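Local coordinates for protein ferredoxin-NADP reductase (Neisseria gonorrhoeae MIA_2011_03-10, PDB 5TR9) that probably catalyses electron transfer between NADP(H) and ferredoxin or flavodoxin through its bound FAD, at residues 138-143 / 166-171. Residues are numbered along the deposited sequence; the frame is centred on the assembly and turned at random.
Sequences ILEQPE and NDRLAA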
loop_
_atom_site.group_PDB
_atom_site.type_symbol
_atom_site.label_atom_id
_atom_site.label_comp_id
_atom_site.label_asym_id
_atom_site.label_seq_id
_atom_site.Cartn_x
_atom_site.Cartn_y
_atom_site.Cartn_z
ATOM N N ILE A 138 -0.903 2.488 7.322
ATOM C CA ILE A 138 -0.649 3.873 7.708
ATOM C C ILE A 138 -1.951 4.576 8.085
ATOM O O ILE A 138 -2.012 5.297 9.089
ATOM C CB ILE A 138 0.106 4.601 6.585
ATOM C CG1 ILE A 138 1.554 4.092 6.561
ATOM C CG2 ILE A 138 0.077 6.131 6.792
ATOM C CD1 ILE A 138 2.322 4.375 5.263
ATOM N N LEU A 139 -3.019 4.357 7.310
ATOM C CA LEU A 139 -4.306 4.981 7.633
ATOM C C LEU A 139 -4.898 4.489 8.943
ATOM O O LEU A 139 -5.779 5.152 9.506
ATOM C CB LEU A 139 -5.310 4.742 6.507
ATOM C CG LEU A 139 -4.964 5.507 5.238
ATOM C CD1 LEU A 139 -5.916 5.099 4.123
ATOM C CD2 LEU A 139 -5.056 7.002 5.496
ATOM N N GLU A 140 -4.466 3.331 9.433
ATOM C CA GLU A 140 -4.945 2.846 10.714
ATOM C C GLU A 140 -4.184 3.456 11.895
ATOM O O GLU A 140 -4.564 3.216 13.037
ATOM C CB GLU A 140 -4.892 1.307 10.704
ATOM C CG GLU A 140 -5.967 0.707 9.750
ATOM C CD GLU A 140 -5.527 -0.515 8.916
ATOM O OE1 GLU A 140 -4.469 -1.111 9.191
ATOM O OE2 GLU A 140 -6.262 -0.883 7.973
ATOM N N GLN A 141 -3.141 4.252 11.633
ATOM C CA GLN A 141 -2.423 4.949 12.698
ATOM C C GLN A 141 -3.197 6.194 13.099
ATOM O O GLN A 141 -3.335 7.108 12.277
ATOM C CB GLN A 141 -1.039 5.358 12.229
ATOM C CG GLN A 141 -0.099 4.212 11.996
ATOM C CD GLN A 141 0.361 3.596 13.289
ATOM O OE1 GLN A 141 -0.220 2.627 13.772
ATOM N NE2 GLN A 141 1.403 4.167 13.875
ATOM N N PRO A 142 -3.703 6.284 14.332
ATOM C CA PRO A 142 -4.512 7.459 14.697
ATOM C C PRO A 142 -3.765 8.769 14.544
ATOM O O PRO A 142 -4.388 9.793 14.242
ATOM C CB PRO A 142 -4.890 7.189 16.160
ATOM C CG PRO A 142 -4.798 5.710 16.303
ATOM C CD PRO A 142 -3.665 5.289 15.425
ATOM N N GLU A 143 -2.446 8.770 14.730
ATOM C CA GLU A 143 -1.721 10.034 14.705
ATOM C C GLU A 143 -1.495 10.568 13.298
ATOM O O GLU A 143 -1.108 11.731 13.156
ATOM C CB GLU A 143 -0.373 9.904 15.424
ATOM C CG GLU A 143 0.709 9.175 14.661
ATOM C CD GLU A 143 0.664 7.661 14.824
ATOM O OE1 GLU A 143 1.653 7.001 14.442
ATOM O OE2 GLU A 143 -0.343 7.120 15.315
ATOM N N ASN A 166 -12.878 0.169 -1.847
ATOM C CA ASN A 166 -13.544 1.409 -2.238
ATOM C C ASN A 166 -14.653 1.787 -1.267
ATOM O O ASN A 166 -14.743 2.942 -0.837
ATOM C CB ASN A 166 -14.105 1.262 -3.651
ATOM C CG ASN A 166 -14.941 2.450 -4.065
ATOM O OD1 ASN A 166 -14.409 3.476 -4.477
ATOM N ND2 ASN A 166 -16.258 2.317 -3.957
ATOM N N ASP A 167 -15.540 0.837 -0.944
ATOM C CA ASP A 167 -16.642 1.152 -0.038
ATOM C C ASP A 167 -16.124 1.629 1.310
ATOM O O ASP A 167 -16.641 2.600 1.875
ATOM C CB ASP A 167 -17.548 -0.066 0.144
ATOM C CG ASP A 167 -18.331 -0.403 -1.110
ATOM O OD1 ASP A 167 -18.224 0.343 -2.105
ATOM O OD2 ASP A 167 -19.050 -1.424 -1.097
ATOM N N ARG A 168 -15.092 0.967 1.831
ATOM C CA ARG A 168 -14.535 1.345 3.125
ATOM C C ARG A 168 -13.904 2.734 3.075
ATOM O O ARG A 168 -14.130 3.563 3.966
ATOM C CB ARG A 168 -13.504 0.298 3.561
ATOM C CG ARG A 168 -12.442 0.806 4.524
ATOM C CD ARG A 168 -11.351 -0.238 4.715
ATOM N NE ARG A 168 -10.290 0.231 5.601
ATOM C CZ ARG A 168 -9.190 -0.463 5.885
ATOM N NH1 ARG A 168 -9.002 -1.665 5.351
ATOM N NH2 ARG A 168 -8.277 0.046 6.704
ATOM N N LEU A 169 -13.104 3.003 2.046
ATOM C CA LEU A 169 -12.377 4.269 1.997
ATOM C C LEU A 169 -13.269 5.424 1.553
ATOM O O LEU A 169 -13.073 6.556 2.006
ATOM C CB LEU A 169 -11.160 4.143 1.084
ATOM C CG LEU A 169 -10.145 3.082 1.525
ATOM C CD1 LEU A 169 -9.105 2.884 0.440
ATOM C CD2 LEU A 169 -9.473 3.464 2.826
ATOM N N ALA A 170 -14.256 5.166 0.692
ATOM C CA ALA A 170 -15.212 6.219 0.366
ATOM C C ALA A 170 -16.000 6.641 1.600
ATOM O O ALA A 170 -16.278 7.832 1.794
ATOM C CB ALA A 170 -16.151 5.754 -0.747
ATOM N N ALA A 171 -16.355 5.680 2.461
ATOM C CA ALA A 171 -17.091 6.019 3.676
ATOM C C ALA A 171 -16.226 6.815 4.648
ATOM O O ALA A 171 -16.706 7.763 5.280
ATOM C CB ALA A 171 -17.624 4.749 4.339
HETATM O O HOH W 1 -7.088 -3.316 6.429
#
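Arg168 holds CG anti to its own backbone N (chi1 155°) and runs straight from there to NE, which carries its guanidinium across to Glu140. Glu140 bends at chi2 (140°), and the bend turns its carboxylate to meet the arginine. The two side chains cross at about a right angle, but their flat end groups lie nearly coplanar, 14° apart. NH2 of Arg168 donates to OE2 of Glu140 over 2.6 Å, in a salt bridge with one direct hydrogen bond. The bond uses the anti lone pair of OE2, the one turned away from OE1. A water closes the ring. It accepts from NH1 of Arg168 at 2.7 Å and donates to OE2 of Glu140 at 3.0 Å, so OE2 takes NH2 directly and NH1 through the water. This bridge belongs to one of two deposited conformers of Glu140. Beneath the charged pair, CD1 of Leu139 meets CD2 of Leu169 at 4.1 Å. Both leucines also rest on Leu153 of strand 150-157, and Phe185 and Phe187 of strand 185-191 extend this apolar layer. The contact therefore joins helix 133-139 and the residues that follow it to helix 166-173, two helices packed on the same face of the parallel sheet, as in the Rossmann-like NADP-binding domain of ferredoxin-NADP reductases.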